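Side-chain contacts in HpcH/HpaI aldolase/citrate lyase family protein (Burkholderia cenocepacia, PDB 4MF4), which is of unknown function but belongs to the HpcH/HpaI aldolase/citrate lyase family and folds as a closed eight-stranded parallel barrel wrapped by helices: residues Leu51-Glu56 with Arg63-Gln68; Pro81-Pro86 with Lys94-Ala99; Leu186-Ala191 with Ala242-Ile247; Ala191-Ser196 with Glu209-Arg214. All blocks are in the same frame, centred on the assembly; numbering follows the deposited sequence.

Contacts 1 and 2 are consecutive strand-to-helix contacts on neighbouring barrel strands, with centres about 7 Å apart. They are joined by packing of Met-55 SD on Val-83 CG1 at 3.7 Å and by a probable backbone hydrogen bond from Ile-53 N to Val-82 O. Contacts 3 and 4 form a second pair, about 11 Å between centres, which shares Ala-191 and meets where Val-188 CG1 lies 4.0 Å from Met-212 CG. The two pairs lie on opposite sides of the chain's centre, with centres about 21 to 26 Å apart. Between them a 1,2-ethanediol, probably from the crystallisation liquor, is bound by Arg-84 of contact 2 and also lies close to Phe-187 of contact 3; it may mark a pocket.

Contact 1: Leu51-Glu56 with Arg63-Gln68; sequences LCIDME and RDVASQ
Met-55 and Val-65 make the dense part of this contact. The SD of Met-55 lies 3.8 Å from CG2 of Val-65, and CG of Met-55 is 3.9 Å from the same methyl, so one branch of the valine meets the thioether. The two side chains run at about a right angle. With chi1 at 166°, CG2 of Val-65 stands anti to the carbonyl carbon and beside the backbone N, which turns it to Met-55. A second close point is CD1 of Ile-53 against CB of Gln-68, at 3.8 Å. Between these points the fit is looser: CG2 of Ile-53 and CG2 of Val-65 are 4.2 Å apart. OE1 of Gln-68 sits over CG2 of Ile-53 at 4.0 Å, while NE2 hydrogen-bonds OD1 of Asn-60 and, weakly, the backbone O of Asp-64. Asp-64 and Ser-67 are partly exposed, though another subunit approaches the helix, its Arg-63 packing on Gln-68. All four touching residues are buried. Strand 50-54, with Met-55 just past it, and helix 62-73 belong to a beta-alpha-beta unit that returns through strand 80-84; Val-65 reaches Val-83 on that strand, and Gln-68 packs on Ala-40 of helix 37-43.

Contact 2: Pro81-Pro86 with Lys94-Ala99; sequences PVVRVP and KRALDA. With EDO (1,2-ethanediol), chain G.
Val-83 and Val-85 point the same way off strand 80-84 and its extension, and each sets one methyl against CB of Ala-96. CG1 of Val-83 lies 4.2 Å from that CB and CG1 of Val-85 lies 4.1 Å from it, so the alanine methyl is met by two branches. The torsions differ: in Val-83 the touching CG1 is anti to the backbone N (chi1 172°), whereas in Val-85 it is anti to the carbonyl carbon (chi1 -60°). Arg-84, between them, leaves the opposite side of the strand. A bend at chi3 (75°) turns its guanidinium so that NH2 donates to O2 of a bound 1,2-ethanediol over 2.8 Å, the acceptor lying in the guanidinium plane at its edge. NE forms a salt bridge with Asp-54, and NH1 a hydrogen bond with Gln-164, so all three nitrogens have partners, which would hold the group against rotation. The ethanediol is probably from the crystallisation liquor. The strand thus separates two chemistries: between residues 81-86 and 94-99 methyl groups alone meet, with no hydrogen bond and just 80 Å² buried, while the other side of the strand carries a polar network.

Contact 3: Leu186-Ala191 with Ala242-Ile247; sequences LFVGPA and AGYRLI
Phe-187 and Leu-246 meet at the edge of the phenyl ring: CD2 of Leu-246 lies near the ring plane, 4.1 Å from CD2 of Phe-187, and the two side chains cross at about a right angle. Both place CG anti to the backbone N (Phe-187 chi1 -171°, Leu-246 chi1 -169°), and together they span the 7.9 Å between the CA atoms of Phe-187 and Leu-246. The second touch is also made at a ring edge. CG2 of Val-188 comes close to the plane of the Tyr-244 ring, 4.3 Å from CE1. No hydrogen bond crosses between the segments, and 131 Å² is buried.

One shell out, Ile-162 of strand 160-165 packs against both Phe-187 and Leu-246, and Phe-229 of strand 225-230 adds to the surroundings of the phenyl ring. The Tyr-244 ring is set differently: it makes an edge-to-face stack with Tyr-239 and packs on Leu-216 of helix 206-222 and on Val-226 and Ile-228.

Two glycines flank the touching residues. Gly-243 ends helix 233-242 in a Schellman motif, with positive phi (111°), just before Tyr-244, which sits in the loop leading into strand 246-251. Gly-189 is the N-cap of helix 190-196, directly after Val-188. Strand 225-230 comes between 185-188 and 246-251, so Phe-187 and Leu-246 bridge non-adjacent strands inside the barrel. Val-188, the next residue along its strand, faces the other way and meets Tyr-244 in the layer between barrel and helices, the two-layered apolar core of a TIM barrel.

Contact 4: Ala191-Ser196 with Glu209-Arg214; sequences ADLAAS and ETAMAR
Leu-193 joins two helices on the outside of the TIM barrel: the short helix 190-196, which follows strand 185-188, and the long helix 206-222. Its CB points toward the partner helix but stays 5.4 Å from CG of Met-212. With CG anti to the backbone N (chi1 -174°), the chain then runs on toward helix 206-222, and Leu-193 CG comes to 4.6 Å from CB of Ala-211. At the fork the branches part. CD1 stands farther back, 4.7 Å from Ala-211 CB, so CD2 does the touching: it lies 3.8 Å from CG of Met-212 and 4.2 Å from CB of Ala-211, meeting two consecutive residues of the other helix. The same CD2 reaches strand 185-188, where CG1 of Val-188 is 4.1 Å away. One methyl therefore joins both helices to the barrel wall. Val-171 of helix 168-172 packs on Leu-193 and Ala-211 together.

The contact is wholly apolar: no hydrogen bond crosses between the segments and 98 Å² is buried. Around it, Ala-191 packs on Val-136 of a neighbouring subunit, and Arg-214 forms a salt bridge with Glu-175. Met-212 continues past the leucine and bends at chi3 (61°), which turns its terminal methyl to the first turn of the short helix. There Met-212 CE packs against Pro-190 CG.

Contact 1: Leu51-Glu56 with Arg63-Gln68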
loop_
_atom_site.group_PDB
_atom_site.type_symbol
_atom_site.label_atom_id
_atom_site.label_comp_id
_atom_site.label_asym_id
_atom_site.label_seq_id
_atom_site.Cartn_x
_atom_site.Cartn_y
_atom_site.Cartn_z
ATOM N N LEU A 51 21.335 -3.633 -11.850
ATOM C CA LEU A 51 20.421 -4.337 -10.969
ATOM C C LEU A 51 19.111 -4.575 -11.706
ATOM O O LEU A 51 18.609 -3.671 -12.356
ATOM C CB LEU A 51 20.120 -3.512 -9.714
ATOM C CG LEU A 51 21.285 -3.133 -8.802
ATOM C CD1 LEU A 51 20.852 -2.146 -7.716
ATOM C CD2 LEU A 51 21.829 -4.362 -8.123
ATOM N N CYS A 52 18.575 -5.786 -11.650
ATOM C CA CYS A 52 17.362 -6.121 -12.451
ATOM C C CYS A 52 16.097 -6.206 -11.593
ATOM O O CYS A 52 16.034 -7.025 -10.682
ATOM C CB CYS A 52 17.528 -7.427 -13.221
ATOM S SG CYS A 52 16.162 -7.704 -14.362
ATOM N N ILE A 53 15.140 -5.345 -11.872
ATOM C CA ILE A 53 13.819 -5.415 -11.232
ATOM C C ILE A 53 12.980 -6.349 -12.078
ATOM O O ILE A 53 12.609 -6.020 -13.190
ATOM C CB ILE A 53 13.173 -4.031 -11.114
ATOM C CG1 ILE A 53 14.039 -3.099 -10.268
ATOM C CG2 ILE A 53 11.761 -4.097 -10.506
ATOM C CD1 ILE A 53 13.765 -1.644 -10.575
ATOM N N ASP A 54 12.673 -7.534 -11.557
ATOM C CA ASP A 54 11.959 -8.549 -12.352
ATOM C C ASP A 54 10.419 -8.403 -12.240
ATOM O O ASP A 54 9.923 -8.451 -11.151
ATOM C CB ASP A 54 12.349 -9.902 -11.857
ATOM C CG ASP A 54 11.795 -11.029 -12.701
ATOM O OD1 ASP A 54 11.338 -10.790 -13.839
ATOM O OD2 ASP A 54 11.965 -12.184 -12.260
ATOM N N MET A 55 9.717 -8.253 -13.365
ATOM C CA MET A 55 8.246 -8.218 -13.412
ATOM C C MET A 55 7.687 -9.562 -13.862
ATOM O O MET A 55 6.484 -9.797 -13.764
ATOM C CB MET A 55 7.735 -7.140 -14.345
ATOM C CG MET A 55 8.345 -5.777 -14.093
ATOM S SD MET A 55 7.568 -4.588 -15.179
ATOM C CE MET A 55 5.861 -4.539 -14.624
ATOM N N GLU A 56 8.562 -10.470 -14.321
ATOM C CA GLU A 56 8.058 -11.725 -14.888
ATOM C C GLU A 56 7.885 -12.747 -13.796
ATOM O O GLU A 56 6.811 -13.335 -13.678
ATOM C CB GLU A 56 8.975 -12.294 -15.940
ATOM C CG GLU A 56 8.360 -13.479 -16.646
ATOM C CD GLU A 56 9.359 -14.271 -17.498
ATOM O OE1 GLU A 56 10.564 -14.077 -17.409
ATOM O OE2 GLU A 56 8.906 -15.133 -18.272
ATOM N N ARG A 63 3.689 0.388 -9.906
ATOM C CA ARG A 63 4.063 1.203 -8.753
ATOM C C ARG A 63 5.282 0.689 -8.020
ATOM O O ARG A 63 6.030 1.495 -7.479
ATOM C CB ARG A 63 2.911 1.423 -7.811
ATOM C CG ARG A 63 1.947 2.403 -8.459
ATOM C CD ARG A 63 1.219 3.317 -7.510
ATOM N NE ARG A 63 0.160 4.005 -8.247
ATOM C CZ ARG A 63 -0.646 4.952 -7.744
ATOM N NH1 ARG A 63 -0.480 5.415 -6.517
ATOM N NH2 ARG A 63 -1.606 5.457 -8.500
ATOM N N ASP A 64 5.454 -0.633 -8.013
ATOM C CA ASP A 64 6.609 -1.280 -7.392
ATOM C C ASP A 64 7.843 -0.980 -8.201
ATOM O O ASP A 64 8.926 -0.720 -7.622
ATOM C CB ASP A 64 6.415 -2.789 -7.280
ATOM C CG ASP A 64 5.107 -3.172 -6.606
ATOM O OD1 ASP A 64 4.824 -2.608 -5.540
ATOM O OD2 ASP A 64 4.369 -4.030 -7.140
ATOM N N VAL A 65 7.711 -0.952 -9.528
ATOM C CA VAL A 65 8.861 -0.659 -10.373
ATOM C C VAL A 65 9.336 0.774 -10.155
ATOM O O VAL A 65 10.526 1.027 -9.947
ATOM C CB VAL A 65 8.530 -0.893 -11.867
ATOM C CG1 VAL A 65 9.602 -0.258 -12.753
ATOM C CG2 VAL A 65 8.338 -2.379 -12.124
ATOM N N ALA A 66 8.399 1.714 -10.197
ATOM C CA ALA A 66 8.719 3.113 -9.950
ATOM C C ALA A 66 9.365 3.350 -8.556
ATOM O O ALA A 66 10.294 4.106 -8.438
ATOM C CB ALA A 66 7.448 3.983 -10.102
ATOM N N SER A 67 8.836 2.695 -7.528
ATOM C CA SER A 67 9.345 2.847 -6.173
ATOM C C SER A 67 10.780 2.246 -5.993
ATOM O O SER A 67 11.607 2.802 -5.244
ATOM C CB SER A 67 8.340 2.239 -5.193
ATOM O OG SER A 67 7.102 2.958 -5.250
ATOM N N GLN A 68 11.058 1.139 -6.679
ATOM C CA GLN A 68 12.414 0.552 -6.701
ATOM C C GLN A 68 13.394 1.374 -7.553
ATOM O O GLN A 68 14.577 1.549 -7.190
ATOM C CB GLN A 68 12.412 -0.894 -7.104
ATOM C CG GLN A 68 11.947 -1.734 -5.949
ATOM C CD GLN A 68 11.573 -3.125 -6.381
ATOM O OE1 GLN A 68 12.460 -3.971 -6.610
ATOM N NE2 GLN A 68 10.272 -3.385 -6.470
#

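Contact 2: Pro81-Pro86 with Lys94-Ala99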
loop_
_atom_site.group_PDB
_atom_site.type_symbol
_atom_site.label_atom_id
_atom_site.label_comp_id
_atom_site.label_asym_id
_atom_site.label_seq_id
_atom_site.Cartn_x
_atom_site.Cartn_y
_atom_site.Cartn_z
ATOM N N PRO A 81 19.738 0.459 -13.449
ATOM C CA PRO A 81 18.600 -0.459 -13.408
ATOM C C PRO A 81 18.230 -1.072 -14.775
ATOM O O PRO A 81 18.322 -0.423 -15.862
ATOM C CB PRO A 81 17.427 0.415 -12.904
ATOM C CG PRO A 81 17.907 1.806 -12.949
ATOM C CD PRO A 81 19.327 1.868 -13.412
ATOM N N VAL A 82 17.829 -2.328 -14.709
ATOM C CA VAL A 82 17.271 -3.049 -15.844
ATOM C C VAL A 82 15.896 -3.544 -15.377
ATOM O O VAL A 82 15.749 -3.982 -14.202
ATOM C CB VAL A 82 18.191 -4.251 -16.169
ATOM C CG1 VAL A 82 17.586 -5.136 -17.244
ATOM C CG2 VAL A 82 19.593 -3.768 -16.591
ATOM N N VAL A 83 14.892 -3.471 -16.251
ATOM C CA VAL A 83 13.571 -4.040 -15.935
ATOM C C VAL A 83 13.271 -5.221 -16.832
ATOM O O VAL A 83 13.336 -5.095 -18.069
ATOM C CB VAL A 83 12.432 -2.966 -16.016
ATOM C CG1 VAL A 83 11.055 -3.607 -15.888
ATOM C CG2 VAL A 83 12.597 -1.927 -14.929
ATOM N N ARG A 84 12.985 -6.395 -16.255
ATOM C CA ARG A 84 12.449 -7.489 -17.103
ATOM C C ARG A 84 10.923 -7.447 -17.111
ATOM O O ARG A 84 10.307 -7.712 -16.064
ATOM C CB ARG A 84 12.901 -8.875 -16.669
ATOM C CG ARG A 84 12.181 -9.968 -17.489
ATOM C CD ARG A 84 12.894 -11.292 -17.460
ATOM N NE ARG A 84 12.707 -11.964 -16.183
ATOM C CZ ARG A 84 13.125 -13.197 -15.892
ATOM N NH1 ARG A 84 13.829 -13.937 -16.767
ATOM N NH2 ARG A 84 12.874 -13.687 -14.694
ATOM N N VAL A 85 10.322 -7.133 -18.278
ATOM C CA VAL A 85 8.874 -7.020 -18.370
ATOM C C VAL A 85 8.248 -8.414 -18.372
ATOM O O VAL A 85 8.939 -9.408 -18.636
ATOM C CB VAL A 85 8.386 -6.175 -19.575
ATOM C CG1 VAL A 85 8.923 -4.759 -19.472
ATOM C CG2 VAL A 85 8.735 -6.817 -20.915
ATOM N N PRO A 86 6.953 -8.505 -18.011
ATOM C CA PRO A 86 6.300 -9.806 -17.940
ATOM C C PRO A 86 6.107 -10.473 -19.303
ATOM O O PRO A 86 6.161 -11.692 -19.383
ATOM C CB PRO A 86 4.919 -9.492 -17.316
ATOM C CG PRO A 86 5.045 -8.121 -16.748
ATOM C CD PRO A 86 6.023 -7.425 -17.671
ATOM N N LYS A 94 5.096 0.218 -22.277
ATOM C CA LYS A 94 4.771 1.593 -22.021
ATOM C C LYS A 94 4.910 1.918 -20.528
ATOM O O LYS A 94 5.549 2.897 -20.170
ATOM C CB LYS A 94 3.319 1.781 -22.466
ATOM C CG LYS A 94 2.857 3.165 -22.730
ATOM C CD LYS A 94 1.483 3.112 -23.402
ATOM C CE LYS A 94 1.555 2.664 -24.836
ATOM N NZ LYS A 94 0.188 2.275 -25.292
ATOM N N ARG A 95 4.306 1.107 -19.666
ATOM C CA ARG A 95 4.428 1.310 -18.199
ATOM C C ARG A 95 5.913 1.374 -17.738
ATOM O O ARG A 95 6.316 2.261 -16.995
ATOM C CB ARG A 95 3.696 0.225 -17.424
ATOM C CG ARG A 95 2.169 0.299 -17.420
ATOM C CD ARG A 95 1.616 1.539 -16.787
ATOM N NE ARG A 95 0.149 1.460 -16.625
ATOM C CZ ARG A 95 -0.497 0.797 -15.669
ATOM N NH1 ARG A 95 0.158 0.050 -14.767
ATOM N NH2 ARG A 95 -1.824 0.846 -15.625
ATOM N N ALA A 96 6.721 0.435 -18.193
ATOM C CA ALA A 96 8.117 0.386 -17.744
ATOM C C ALA A 96 8.911 1.591 -18.280
ATOM O O ALA A 96 9.618 2.241 -17.539
ATOM C CB ALA A 96 8.758 -0.905 -18.185
ATOM N N LEU A 97 8.749 1.913 -19.547
ATOM C CA LEU A 97 9.440 3.075 -20.118
ATOM C C LEU A 97 8.954 4.380 -19.511
ATOM O O LEU A 97 9.770 5.266 -19.165
ATOM C CB LEU A 97 9.267 3.135 -21.643
ATOM C CG LEU A 97 9.979 2.023 -22.437
ATOM C CD1 LEU A 97 9.659 2.236 -23.892
ATOM C CD2 LEU A 97 11.472 1.947 -22.225
ATOM N N ASP A 98 7.641 4.535 -19.362
ATOM C CA ASP A 98 7.162 5.757 -18.725
ATOM C C ASP A 98 7.696 5.984 -17.280
ATOM O O ASP A 98 7.909 7.118 -16.871
ATOM C CB ASP A 98 5.636 5.796 -18.746
ATOM C CG ASP A 98 5.065 6.078 -20.149
ATOM O OD1 ASP A 98 5.778 6.492 -21.102
ATOM O OD2 ASP A 98 3.836 5.926 -20.275
ATOM N N ALA A 99 7.903 4.906 -16.530
ATOM C CA ALA A 99 8.397 4.941 -15.160
ATOM C C ALA A 99 9.898 5.289 -15.094
ATOM O O ALA A 99 10.432 5.554 -14.009
ATOM C CB ALA A 99 8.160 3.605 -14.474
HETATM C C1 EDO G . 16.486 -15.301 -14.568
HETATM O O1 EDO G . 16.813 -16.155 -15.682
HETATM C C2 EDO G . 15.625 -15.987 -13.514
HETATM O O2 EDO G . 14.266 -16.060 -13.982
#

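Contact 3: Leu186-Ala191 with Ala242-Ile247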
loop_
_atom_site.group_PDB
_atom_site.type_symbol
_atom_site.label_atom_id
_atom_site.label_comp_id
_atom_site.label_asym_id
_atom_site.label_seq_id
_atom_site.Cartn_x
_atom_site.Cartn_y
_atom_site.Cartn_z
ATOM N N LEU A 186 22.102 -10.341 -26.090
ATOM C CA LEU A 186 21.383 -11.606 -26.092
ATOM C C LEU A 186 21.513 -12.159 -24.693
ATOM O O LEU A 186 22.634 -12.272 -24.203
ATOM C CB LEU A 186 21.992 -12.610 -27.071
ATOM C CG LEU A 186 22.133 -12.210 -28.520
ATOM C CD1 LEU A 186 22.993 -13.213 -29.291
ATOM C CD2 LEU A 186 20.768 -12.030 -29.142
ATOM N N PHE A 187 20.408 -12.544 -24.048
ATOM C CA PHE A 187 20.520 -13.045 -22.675
ATOM C C PHE A 187 20.110 -14.511 -22.561
ATOM O O PHE A 187 19.034 -14.887 -22.973
ATOM C CB PHE A 187 19.681 -12.155 -21.765
ATOM C CG PHE A 187 19.866 -12.425 -20.294
ATOM C CD1 PHE A 187 19.106 -13.374 -19.670
ATOM C CD2 PHE A 187 20.746 -11.681 -19.548
ATOM C CE1 PHE A 187 19.223 -13.585 -18.317
ATOM C CE2 PHE A 187 20.885 -11.888 -18.189
ATOM C CZ PHE A 187 20.104 -12.824 -17.573
ATOM N N VAL A 188 20.998 -15.342 -22.044
ATOM C CA VAL A 188 20.687 -16.759 -21.765
ATOM C C VAL A 188 20.202 -16.998 -20.329
ATOM O O VAL A 188 20.922 -16.713 -19.353
ATOM C CB VAL A 188 21.962 -17.633 -22.000
ATOM C CG1 VAL A 188 21.661 -19.105 -21.776
ATOM C CG2 VAL A 188 22.506 -17.445 -23.408
ATOM N N GLY A 189 18.979 -17.506 -20.182
ATOM C CA GLY A 189 18.525 -18.036 -18.895
ATOM C C GLY A 189 18.690 -19.563 -18.884
ATOM O O GLY A 189 17.910 -20.251 -19.505
ATOM N N PRO A 190 19.735 -20.100 -18.239
ATOM C CA PRO A 190 19.958 -21.546 -18.486
ATOM C C PRO A 190 18.839 -22.447 -17.998
ATOM O O PRO A 190 18.524 -23.438 -18.672
ATOM C CB PRO A 190 21.228 -21.846 -17.704
ATOM C CG PRO A 190 21.950 -20.554 -17.706
ATOM C CD PRO A 190 20.864 -19.521 -17.500
ATOM N N ALA A 191 18.222 -22.085 -16.876
ATOM C CA ALA A 191 17.076 -22.860 -16.370
ATOM C C ALA A 191 15.921 -22.984 -17.361
ATOM O O ALA A 191 15.419 -24.116 -17.612
ATOM C CB ALA A 191 16.584 -22.298 -15.040
ATOM N N ALA A 242 34.513 -17.656 -20.425
ATOM C CA ALA A 242 34.040 -18.025 -21.740
ATOM C C ALA A 242 33.729 -16.828 -22.647
ATOM O O ALA A 242 33.612 -16.997 -23.848
ATOM C CB ALA A 242 32.817 -18.954 -21.639
ATOM N N GLY A 243 33.573 -15.635 -22.087
ATOM C CA GLY A 243 33.348 -14.437 -22.881
ATOM C C GLY A 243 31.971 -13.795 -22.780
ATOM O O GLY A 243 31.663 -12.878 -23.523
ATOM N N TYR A 244 31.114 -14.324 -21.913
ATOM C CA TYR A 244 29.910 -13.621 -21.584
ATOM C C TYR A 244 30.290 -12.272 -20.941
ATOM O O TYR A 244 31.234 -12.202 -20.142
ATOM C CB TYR A 244 29.074 -14.400 -20.576
ATOM C CG TYR A 244 28.424 -15.643 -21.120
ATOM C CD1 TYR A 244 27.134 -15.605 -21.703
ATOM C CD2 TYR A 244 29.095 -16.861 -21.075
ATOM C CE1 TYR A 244 26.544 -16.762 -22.225
ATOM C CE2 TYR A 244 28.509 -18.007 -21.562
ATOM C CZ TYR A 244 27.243 -17.955 -22.143
ATOM O OH TYR A 244 26.697 -19.125 -22.608
ATOM N N ARG A 245 29.524 -11.233 -21.256
ATOM C CA ARG A 245 29.723 -9.881 -20.695
ATOM C C ARG A 245 28.685 -9.452 -19.616
ATOM O O ARG A 245 29.064 -9.011 -18.495
ATOM C CB ARG A 245 29.790 -8.895 -21.824
ATOM C CG ARG A 245 31.075 -9.086 -22.641
ATOM C CD ARG A 245 31.246 -7.986 -23.621
ATOM N NE ARG A 245 31.408 -6.736 -22.879
ATOM C CZ ARG A 245 30.881 -5.578 -23.234
ATOM N NH1 ARG A 245 30.131 -5.475 -24.333
ATOM N NH2 ARG A 245 31.072 -4.529 -22.466
ATOM N N LEU A 246 27.394 -9.654 -19.877
ATOM C CA LEU A 246 26.376 -9.219 -18.906
ATOM C C LEU A 246 25.999 -10.377 -18.003
ATOM O O LEU A 246 25.082 -11.190 -18.305
ATOM C CB LEU A 246 25.158 -8.676 -19.632
ATOM C CG LEU A 246 24.149 -7.958 -18.749
ATOM C CD1 LEU A 246 24.493 -6.477 -18.630
ATOM C CD2 LEU A 246 22.755 -8.108 -19.274
ATOM N N ILE A 247 26.710 -10.477 -16.884
ATOM C CA ILE A 247 26.646 -11.654 -16.044
ATOM C C ILE A 247 25.894 -11.328 -14.755
ATOM O O ILE A 247 26.297 -10.412 -14.037
ATOM C CB ILE A 247 28.047 -12.158 -15.701
ATOM C CG1 ILE A 247 28.769 -12.587 -16.979
ATOM C CG2 ILE A 247 27.945 -13.338 -14.746
ATOM C CD1 ILE A 247 30.210 -13.003 -16.785
#

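Contact 4: Ala191-Ser196 with Glu209-Arg214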
loop_
_atom_site.group_PDB
_atom_site.type_symbol
_atom_site.label_atom_id
_atom_site.label_comp_id
_atom_site.label_asym_id
_atom_site.label_seq_id
_atom_site.Cartn_x
_atom_site.Cartn_y
_atom_site.Cartn_z
ATOM N N ALA A 191 18.222 -22.085 -16.876
ATOM C CA ALA A 191 17.076 -22.860 -16.370
ATOM C C ALA A 191 15.921 -22.984 -17.361
ATOM O O ALA A 191 15.419 -24.116 -17.612
ATOM C CB ALA A 191 16.584 -22.298 -15.040
ATOM N N ASP A 192 15.430 -21.879 -17.940
ATOM C CA ASP A 192 14.354 -22.006 -18.954
ATOM C C ASP A 192 14.885 -22.665 -20.224
ATOM O O ASP A 192 14.152 -23.384 -20.902
ATOM C CB ASP A 192 13.708 -20.659 -19.351
ATOM C CG ASP A 192 12.312 -20.435 -18.732
ATOM O OD1 ASP A 192 11.434 -21.335 -18.752
ATOM O OD2 ASP A 192 12.079 -19.315 -18.260
ATOM N N LEU A 193 16.150 -22.432 -20.570
ATOM C CA LEU A 193 16.631 -23.037 -21.807
ATOM C C LEU A 193 16.628 -24.556 -21.633
ATOM O O LEU A 193 16.117 -25.276 -22.492
ATOM C CB LEU A 193 17.973 -22.457 -22.209
ATOM C CG LEU A 193 18.542 -22.886 -23.552
ATOM C CD1 LEU A 193 17.578 -22.688 -24.713
ATOM C CD2 LEU A 193 19.843 -22.122 -23.807
ATOM N N ALA A 194 17.122 -25.035 -20.486
ATOM C CA ALA A 194 17.167 -26.467 -20.226
ATOM C C ALA A 194 15.743 -27.056 -20.257
ATOM O O ALA A 194 15.513 -28.103 -20.883
ATOM C CB ALA A 194 17.860 -26.751 -18.904
ATOM N N ALA A 195 14.780 -26.366 -19.649
ATOM C CA ALA A 195 13.398 -26.844 -19.691
ATOM C C ALA A 195 12.855 -26.947 -21.124
ATOM O O ALA A 195 12.249 -27.953 -21.499
ATOM C CB ALA A 195 12.500 -25.963 -18.834
ATOM N N SER A 196 13.031 -25.919 -21.945
ATOM C CA SER A 196 12.464 -25.999 -23.307
ATOM C C SER A 196 13.148 -27.044 -24.177
ATOM O O SER A 196 12.533 -27.594 -25.109
ATOM C CB SER A 196 12.471 -24.663 -24.039
ATOM O OG SER A 196 12.263 -24.914 -25.423
ATOM N N GLU A 209 24.273 -27.404 -22.885
ATOM C CA GLU A 209 25.587 -26.699 -23.003
ATOM C C GLU A 209 25.873 -26.348 -24.454
ATOM O O GLU A 209 26.360 -25.262 -24.729
ATOM C CB GLU A 209 26.749 -27.475 -22.328
ATOM C CG GLU A 209 26.563 -27.496 -20.805
ATOM C CD GLU A 209 27.751 -27.995 -19.987
ATOM O OE1 GLU A 209 28.557 -28.818 -20.472
ATOM O OE2 GLU A 209 27.847 -27.599 -18.809
ATOM N N THR A 210 25.498 -27.230 -25.393
ATOM C CA THR A 210 25.628 -26.966 -26.816
ATOM C C THR A 210 24.773 -25.790 -27.294
ATOM O O THR A 210 25.243 -24.947 -28.074
ATOM C CB THR A 210 25.278 -28.216 -27.657
ATOM O OG1 THR A 210 26.172 -29.279 -27.335
ATOM C CG2 THR A 210 25.375 -27.934 -29.133
ATOM N N ALA A 211 23.530 -25.722 -26.804
ATOM C CA ALA A 211 22.692 -24.625 -27.147
ATOM C C ALA A 211 23.272 -23.308 -26.614
ATOM O O ALA A 211 23.327 -22.312 -27.353
ATOM C CB ALA A 211 21.285 -24.844 -26.642
ATOM N N MET A 212 23.687 -23.296 -25.359
ATOM C CA MET A 212 24.214 -22.081 -24.777
ATOM C C MET A 212 25.444 -21.585 -25.555
ATOM O O MET A 212 25.545 -20.401 -25.850
ATOM C CB MET A 212 24.537 -22.287 -23.302
ATOM C CG MET A 212 23.332 -22.644 -22.427
ATOM S SD MET A 212 23.830 -23.189 -20.779
ATOM C CE MET A 212 24.657 -21.747 -20.202
ATOM N N ALA A 213 26.373 -22.501 -25.868
ATOM C CA ALA A 213 27.582 -22.201 -26.633
ATOM C C ALA A 213 27.201 -21.539 -27.959
ATOM O O ALA A 213 27.831 -20.550 -28.355
ATOM C CB ALA A 213 28.408 -23.488 -26.855
ATOM N N ARG A 214 26.154 -22.049 -28.629
ATOM C CA ARG A 214 25.686 -21.440 -29.868
ATOM C C ARG A 214 25.260 -19.997 -29.704
ATOM O O ARG A 214 25.586 -19.152 -30.536
ATOM C CB ARG A 214 24.558 -22.251 -30.545
ATOM C CG ARG A 214 24.187 -21.693 -31.914
ATOM C CD ARG A 214 23.192 -22.574 -32.649
ATOM N NE ARG A 214 22.550 -21.878 -33.769
ATOM C CZ ARG A 214 21.602 -22.414 -34.528
ATOM N NH1 ARG A 214 21.162 -23.648 -34.304
ATOM N NH2 ARG A 214 21.101 -21.720 -35.525
#